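Local coordinates for SWD1-like protein (Myceliophthora thermophila, PDB 6E29) that probably serves, through its WD-repeat beta-propeller domain, as a scaffold subunit of the nuclear COMPASS complex that methylates histone H3, at residues Thr22-Cys30 with Ser42-Trp52; Thr29-Leu40 with Asn69-Arg77. One frame throughout, in Å; residues are numbered along the deposited sequence. Where two conformers were deposited one is given.

In the fold
Contacts 1 and 2 both involve the propeller blade built from strands 28-33, 39-44, 48-53 and 58-64. Contact 1, centred about 17 Å from the centre of the chain, brings strand 19-23, which belongs to the closing blade, and the loop after it onto this blade, and includes the pairing of strands 28-33 and 39-44 within it. Contact 2, with its centre about 11 Å from that of the chain, sets the blade's first strand beside strand 70-75 of the next one. The contacts share Thr29 and Cys30, their centres lie about 11 Å apart, and a probable hydrogen bond from Trp52 N to Leu40 O (2.7 Å) ties their residues together within one sheet.

Contact 1: Thr22-Cys30 with Ser42-Trp52; sequences TIRSGHSTC and SGRVDGTVVIW
Ile23 lays its CD1 methyl over the indole of Trp52, and the tightly packed part of the contact starts there. The methyl stands 3.6 Å from the centroid of the six-membered ring of Trp52, 14° off its normal, a CH-pi contact. With CG1 placed between the backbone N and the carbonyl carbon (chi1 60°), the longer branch of Ile23 is carried over the ring. Val50 CG1 lies against the opposite face, so the indole is held between two aliphatic groups, while Ser25 CB meets Trp52 CZ2 at 3.5 Å. Nearby, a water donates to Ser25 O. Backbone bonds continue the seam: Thr29 N to Gly43 O (2.7 Å) and Gly43 N to Cys30 O (3.0 Å) make a classic beta bulge, and Val45 N reaches His27 O at 2.9 Å.

The type I turn from Arg44 to Gly47 forms the looser, more exposed side. Arg44 bends at chi3 (-34°), and its guanidinium lies between Gly26 CA over one face and Thr48 CB over the other. NE and NH2 grip Asp46 side-on, the NH2 to OD2 bond being 2.9 Å, and NH1 comes to 2.9 Å from Ser25 OG. With a leucine in place of Arg44, Asp46 would probably lose its counter-charge and Gly26 the flat group it rests on. Beyond it, Val45 CG2 touches the His27 ring obliquely; His27 ND1 is buried without a partner, whereas NE2 bonds to Leu334 O. Strand 19-23 pairs with strand 339-343, so the contact lies where the chain's start completes the last blade, the "Velcro" closure of WD-repeat propellers.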
# COMPACT_ATOMS: atom_id res chain seq x y z
N THR B 22 -11.28 20.53 -4.18
CA THR B 22 -9.82 20.65 -4.26
C THR B 22 -9.43 21.17 -2.89
O THR B 22 -9.95 22.19 -2.44
CB THR B 22 -9.33 21.61 -5.35
OG1 THR B 22 -9.79 21.23 -6.67
CG2 THR B 22 -7.82 21.65 -5.35
N ILE B 23 -8.54 20.46 -2.20
CA ILE B 23 -8.11 20.95 -0.90
C ILE B 23 -6.59 20.93 -0.86
O ILE B 23 -5.92 20.20 -1.60
CB ILE B 23 -8.71 20.11 0.25
CG1 ILE B 23 -8.26 18.63 0.11
CG2 ILE B 23 -10.25 20.29 0.25
CD1 ILE B 23 -8.82 17.69 1.15
N ARG B 24 -6.04 21.74 0.03
CA ARG B 24 -4.58 21.75 0.14
C ARG B 24 -4.20 22.14 1.54
O ARG B 24 -4.67 23.16 2.06
CB ARG B 24 -3.92 22.69 -0.88
CG ARG B 24 -2.39 22.44 -1.00
CD ARG B 24 -1.67 23.52 -1.82
NE ARG B 24 -0.26 23.17 -2.02
CZ ARG B 24 0.72 23.43 -1.16
NH1 ARG B 24 0.46 24.06 -0.02
NH2 ARG B 24 1.96 23.06 -1.43
N SER B 25 -3.36 21.31 2.16
CA SER B 25 -2.65 21.71 3.37
C SER B 25 -1.22 21.21 3.22
O SER B 25 -0.96 20.02 3.35
CB SER B 25 -3.33 21.14 4.62
OG SER B 25 -2.55 21.45 5.76
N GLY B 26 -0.30 22.11 2.91
CA GLY B 26 1.06 21.62 2.57
C GLY B 26 1.03 20.78 1.30
O GLY B 26 0.01 20.67 0.62
N HIS B 27 2.19 20.20 0.97
CA HIS B 27 2.34 19.35 -0.22
C HIS B 27 1.98 17.91 0.17
O HIS B 27 2.76 17.23 0.82
CB HIS B 27 3.77 19.44 -0.75
CG HIS B 27 3.95 18.88 -2.12
ND1 HIS B 27 3.97 17.52 -2.38
CD2 HIS B 27 4.15 19.49 -3.31
CE1 HIS B 27 4.17 17.33 -3.67
NE2 HIS B 27 4.28 18.51 -4.26
N SER B 28 0.80 17.44 -0.27
CA SER B 28 0.36 16.10 0.10
C SER B 28 1.15 15.06 -0.68
O SER B 28 1.29 15.16 -1.90
CB SER B 28 -1.13 15.95 -0.17
OG SER B 28 -1.87 16.80 0.70
N THR B 29 1.64 14.04 0.02
CA THR B 29 2.33 12.93 -0.63
C THR B 29 1.51 11.66 -0.62
O THR B 29 1.82 10.74 -1.38
CB THR B 29 3.68 12.62 0.03
OG1 THR B 29 3.47 12.30 1.42
CG2 THR B 29 4.61 13.76 -0.07
N CYS B 30 0.47 11.60 0.20
CA CYS B 30 -0.31 10.37 0.37
C CYS B 30 -1.67 10.77 0.95
O CYS B 30 -1.74 11.73 1.71
CB CYS B 30 0.47 9.42 1.28
SG CYS B 30 -0.33 7.97 2.01
N SER B 42 -4.18 12.91 5.30
CA SER B 42 -3.21 13.37 4.32
C SER B 42 -1.84 13.42 4.97
O SER B 42 -1.70 13.83 6.12
CB SER B 42 -3.64 14.76 3.78
OG SER B 42 -2.71 15.25 2.85
N GLY B 43 -0.80 12.98 4.26
CA GLY B 43 0.57 13.10 4.75
C GLY B 43 1.27 14.06 3.80
O GLY B 43 0.90 14.15 2.62
N ARG B 44 2.25 14.79 4.33
CA ARG B 44 2.88 15.89 3.60
C ARG B 44 4.38 15.67 3.49
O ARG B 44 4.98 14.87 4.22
CB ARG B 44 2.60 17.25 4.27
CG ARG B 44 1.24 17.26 4.97
CD ARG B 44 0.71 18.59 5.37
NE ARG B 44 1.71 19.54 5.78
CZ ARG B 44 1.42 20.72 6.34
NH1 ARG B 44 0.16 21.06 6.57
NH2 ARG B 44 2.40 21.55 6.68
N VAL B 45 4.97 16.43 2.56
CA VAL B 45 6.42 16.39 2.35
C VAL B 45 7.15 16.64 3.65
O VAL B 45 8.19 16.02 3.92
CB VAL B 45 6.83 17.42 1.28
CG1 VAL B 45 8.35 17.64 1.30
CG2 VAL B 45 6.34 17.00 -0.08
N ASP B 46 6.63 17.56 4.49
CA ASP B 46 7.35 17.94 5.71
C ASP B 46 7.07 17.00 6.90
O ASP B 46 7.45 17.34 8.03
CB ASP B 46 7.02 19.38 6.11
CG ASP B 46 5.55 19.58 6.45
OD1 ASP B 46 4.74 18.65 6.28
OD2 ASP B 46 5.20 20.69 6.92
N GLY B 47 6.43 15.87 6.69
CA GLY B 47 6.18 14.93 7.76
C GLY B 47 4.91 15.17 8.55
O GLY B 47 4.53 14.32 9.36
N THR B 48 4.21 16.28 8.30
CA THR B 48 2.95 16.50 9.00
C THR B 48 1.85 15.60 8.42
O THR B 48 1.81 15.32 7.23
CB THR B 48 2.53 17.96 8.91
OG1 THR B 48 3.61 18.80 9.33
CG2 THR B 48 1.31 18.23 9.78
N VAL B 49 0.94 15.17 9.30
CA VAL B 49 -0.24 14.42 8.90
C VAL B 49 -1.48 15.24 9.22
O VAL B 49 -1.58 15.83 10.30
CB VAL B 49 -0.31 13.06 9.61
CG1 VAL B 49 -1.64 12.35 9.23
CG2 VAL B 49 0.90 12.21 9.16
N VAL B 50 -2.41 15.32 8.25
CA VAL B 50 -3.60 16.14 8.37
C VAL B 50 -4.83 15.24 8.33
O VAL B 50 -4.93 14.34 7.50
CB VAL B 50 -3.65 17.23 7.27
CG1 VAL B 50 -4.91 18.10 7.43
CG2 VAL B 50 -2.41 18.10 7.37
N ILE B 51 -5.75 15.47 9.25
CA ILE B 51 -7.01 14.76 9.32
C ILE B 51 -8.07 15.75 8.83
O ILE B 51 -8.29 16.77 9.49
CB ILE B 51 -7.33 14.30 10.74
CG1 ILE B 51 -6.17 13.43 11.30
CG2 ILE B 51 -8.71 13.67 10.79
CD1 ILE B 51 -5.74 12.30 10.28
N TRP B 52 -8.69 15.47 7.68
CA TRP B 52 -9.75 16.32 7.13
C TRP B 52 -11.11 15.75 7.51
O TRP B 52 -11.38 14.58 7.28
CB TRP B 52 -9.67 16.38 5.61
CG TRP B 52 -8.41 16.92 5.08
CD1 TRP B 52 -7.23 16.24 4.87
CD2 TRP B 52 -8.18 18.26 4.64
NE1 TRP B 52 -6.28 17.10 4.35
CE2 TRP B 52 -6.85 18.33 4.17
CE3 TRP B 52 -8.99 19.40 4.58
CZ2 TRP B 52 -6.31 19.50 3.69
CZ3 TRP B 52 -8.45 20.54 4.08
CH2 TRP B 52 -7.12 20.59 3.65
O HOH W 1 -2.36 17.62 3.13

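Contact 2: Thr29-Leu40 with Asn69-Arg77; sequences TCVRFNRKGDFL and NITSLSWSR
Trp75 receives Asn34 CB over one face of its indole, 3.3 Å from the centroid of the six-membered ring and 13° off the normal. Followed outward, Trp75 begins with CB 3.7 Å from Arg35 NH1. CG meets Asn34 CA, and CD1 lies 3.3 Å from Phe33 O and also beside Arg32 CG. NE1 then donates to Arg32 O at 3.0 Å, approaching from above the carbonyl plane rather than within it. CD2, CE2, CE3, CZ2 and CZ3 all pack against Asn34 CB, and the far corner, CH2, also touches Phe39 CB.

Strands 28-33 and 70-75 are the first strands of two successive WD blades; the axes of 29-33 and 70-75 run nearly parallel (10°), 6.1 Å apart at their closest, and it is largely side chains that bridge them, as between the inner strands of a propeller. Arg32 turns at chi2 (89°) to bring NH1 to Leu73 O (3.2 Å), this time in the carbonyl plane. Asn34 is itself steadied by its amide: OD1 accepts from Phe39 N, and ND2 donates to Asp38 OD1. A water links Arg35 N to Ser76 O. Toward the other end of the strands, Thr29 OG1 donates to Ile70 O at 2.7 Å.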
# COMPACT_ATOMS: atom_id res chain seq x y z
N THR B 29 1.64 14.04 0.02
CA THR B 29 2.33 12.93 -0.63
C THR B 29 1.51 11.66 -0.62
O THR B 29 1.82 10.74 -1.38
CB THR B 29 3.68 12.62 0.03
OG1 THR B 29 3.47 12.30 1.42
CG2 THR B 29 4.61 13.76 -0.07
N CYS B 30 0.47 11.60 0.20
CA CYS B 30 -0.31 10.37 0.37
C CYS B 30 -1.67 10.77 0.95
O CYS B 30 -1.74 11.73 1.71
CB CYS B 30 0.47 9.42 1.28
SG CYS B 30 -0.33 7.97 2.01
N VAL B 31 -2.71 9.98 0.66
CA VAL B 31 -4.04 10.15 1.26
C VAL B 31 -4.63 8.78 1.55
O VAL B 31 -4.28 7.81 0.89
CB VAL B 31 -5.01 10.91 0.35
CG1 VAL B 31 -4.74 12.39 0.45
CG2 VAL B 31 -4.87 10.35 -1.05
N ARG B 32 -5.56 8.72 2.50
CA ARG B 32 -6.24 7.47 2.86
C ARG B 32 -7.52 7.83 3.60
O ARG B 32 -7.46 8.56 4.59
CB ARG B 32 -5.40 6.54 3.80
CG ARG B 32 -5.95 5.15 3.89
CD ARG B 32 -5.30 4.30 2.75
NE ARG B 32 -5.87 2.96 2.58
CZ ARG B 32 -5.30 1.83 3.00
NH1 ARG B 32 -4.13 1.87 3.66
NH2 ARG B 32 -5.91 0.66 2.75
N PHE B 33 -8.66 7.33 3.12
CA PHE B 33 -9.93 7.51 3.83
C PHE B 33 -10.02 6.53 5.00
O PHE B 33 -9.47 5.43 4.92
CB PHE B 33 -11.10 7.23 2.89
CG PHE B 33 -11.29 8.27 1.83
CD1 PHE B 33 -12.01 9.42 2.14
CD2 PHE B 33 -10.82 8.10 0.51
CE1 PHE B 33 -12.24 10.47 1.17
CE2 PHE B 33 -11.08 9.14 -0.47
CZ PHE B 33 -11.79 10.32 -0.11
N ASN B 34 -10.72 6.91 6.09
CA ASN B 34 -11.00 5.91 7.13
C ASN B 34 -12.13 5.01 6.63
O ASN B 34 -12.64 5.17 5.52
CB ASN B 34 -11.27 6.59 8.49
CG ASN B 34 -12.62 7.33 8.54
OD1 ASN B 34 -13.26 7.55 7.52
ND2 ASN B 34 -13.04 7.74 9.76
N ARG B 35 -12.51 4.00 7.41
CA ARG B 35 -13.43 3.00 6.85
C ARG B 35 -14.86 3.50 6.77
O ARG B 35 -15.60 3.12 5.85
CB ARG B 35 -13.37 1.72 7.69
CG ARG B 35 -11.94 1.27 7.90
CD ARG B 35 -11.76 -0.20 8.26
NE ARG B 35 -10.55 -0.70 7.60
CZ ARG B 35 -9.31 -0.32 7.91
NH1 ARG B 35 -9.09 0.56 8.89
NH2 ARG B 35 -8.28 -0.81 7.23
N LYS B 36 -15.27 4.34 7.71
CA LYS B 36 -16.61 4.91 7.60
C LYS B 36 -16.69 5.93 6.49
O LYS B 36 -17.78 6.19 5.98
CB LYS B 36 -17.06 5.56 8.92
CG LYS B 36 -17.68 4.56 9.92
CD LYS B 36 -17.89 5.15 11.33
CE LYS B 36 -19.33 5.55 11.55
NZ LYS B 36 -19.62 6.70 10.62
N GLY B 37 -15.56 6.49 6.07
CA GLY B 37 -15.54 7.44 4.99
C GLY B 37 -15.92 8.85 5.41
O GLY B 37 -16.26 9.65 4.55
N ASP B 38 -15.93 9.16 6.72
CA ASP B 38 -16.21 10.55 7.12
C ASP B 38 -14.96 11.37 7.35
O ASP B 38 -15.05 12.58 7.63
CB ASP B 38 -17.11 10.56 8.38
CG ASP B 38 -16.63 9.63 9.47
OD1 ASP B 38 -15.63 8.89 9.29
OD2 ASP B 38 -17.31 9.62 10.53
N PHE B 39 -13.78 10.76 7.24
CA PHE B 39 -12.52 11.44 7.46
C PHE B 39 -11.48 10.98 6.44
O PHE B 39 -11.48 9.84 5.97
CB PHE B 39 -11.95 11.19 8.89
CG PHE B 39 -12.70 11.86 9.97
CD1 PHE B 39 -12.45 13.18 10.27
CD2 PHE B 39 -13.68 11.17 10.69
CE1 PHE B 39 -13.16 13.81 11.30
CE2 PHE B 39 -14.41 11.83 11.72
CZ PHE B 39 -14.14 13.12 12.00
N LEU B 40 -10.57 11.90 6.11
CA LEU B 40 -9.50 11.63 5.17
C LEU B 40 -8.20 12.05 5.81
O LEU B 40 -8.11 13.14 6.39
CB LEU B 40 -9.70 12.37 3.85
CG LEU B 40 -8.51 12.28 2.89
CD1 LEU B 40 -8.50 10.91 2.20
CD2 LEU B 40 -8.62 13.42 1.88
N ASN B 69 9.12 13.04 4.26
CA ASN B 69 7.93 12.71 3.49
C ASN B 69 7.17 11.54 4.09
O ASN B 69 7.73 10.46 4.31
CB ASN B 69 8.28 12.35 2.04
CG ASN B 69 9.07 13.44 1.34
OD1 ASN B 69 9.86 14.15 1.95
ND2 ASN B 69 8.89 13.55 0.03
N ILE B 70 5.88 11.74 4.32
CA ILE B 70 5.04 10.62 4.67
C ILE B 70 4.94 9.68 3.47
O ILE B 70 4.74 10.11 2.33
CB ILE B 70 3.64 11.09 5.11
CG1 ILE B 70 3.79 12.11 6.26
CG2 ILE B 70 2.79 9.87 5.48
CD1 ILE B 70 4.43 11.44 7.52
N THR B 71 5.09 8.39 3.73
CA THR B 71 5.01 7.36 2.71
C THR B 71 3.79 6.46 2.81
O THR B 71 3.43 5.85 1.80
CB THR B 71 6.26 6.47 2.74
OG1 THR B 71 6.44 6.03 4.09
CG2 THR B 71 7.52 7.28 2.30
N SER B 72 3.15 6.34 3.98
CA SER B 72 1.93 5.54 4.06
C SER B 72 1.10 5.91 5.27
O SER B 72 1.59 6.53 6.23
CB SER B 72 2.20 4.02 4.08
OG SER B 72 2.72 3.61 5.35
N LEU B 73 -0.19 5.59 5.15
CA LEU B 73 -1.19 5.83 6.17
C LEU B 73 -2.11 4.64 6.21
O LEU B 73 -2.56 4.18 5.16
CB LEU B 73 -2.06 7.06 5.86
CG LEU B 73 -1.32 8.36 5.70
CD1 LEU B 73 -2.19 9.35 4.86
CD2 LEU B 73 -1.00 8.96 7.10
N SER B 74 -2.44 4.19 7.42
CA SER B 74 -3.23 2.99 7.63
C SER B 74 -4.12 3.20 8.84
O SER B 74 -3.60 3.49 9.93
CB SER B 74 -2.29 1.79 7.84
OG SER B 74 -2.99 0.62 8.21
N TRP B 75 -5.42 3.04 8.66
CA TRP B 75 -6.38 3.33 9.71
C TRP B 75 -6.77 2.05 10.43
O TRP B 75 -6.83 0.98 9.82
CB TRP B 75 -7.66 3.92 9.15
CG TRP B 75 -7.61 5.33 8.62
CD1 TRP B 75 -7.19 5.74 7.35
CD2 TRP B 75 -8.08 6.51 9.28
NE1 TRP B 75 -7.37 7.11 7.22
CE2 TRP B 75 -7.91 7.60 8.39
CE3 TRP B 75 -8.61 6.75 10.57
CZ2 TRP B 75 -8.26 8.91 8.74
CZ3 TRP B 75 -8.97 8.07 10.90
CH2 TRP B 75 -8.78 9.13 10.00
N SER B 76 -7.09 2.18 11.71
CA SER B 76 -7.58 1.04 12.48
C SER B 76 -9.02 0.75 12.06
O SER B 76 -9.70 1.60 11.49
CB SER B 76 -7.52 1.31 13.99
OG SER B 76 -8.45 2.33 14.36
N ARG B 77 -9.50 -0.47 12.39
CA ARG B 77 -10.85 -0.86 11.99
C ARG B 77 -11.88 0.13 12.53
O ARG B 77 -12.88 0.44 11.86
CB ARG B 77 -11.15 -2.27 12.50
CG ARG B 77 -12.53 -2.88 12.08
CD ARG B 77 -13.00 -2.38 10.69
NE ARG B 77 -13.88 -3.29 9.95
CZ ARG B 77 -14.93 -2.89 9.24
NH1 ARG B 77 -15.24 -1.60 9.19
NH2 ARG B 77 -15.68 -3.77 8.57
O HOH W 2 -11.24 3.68 10.01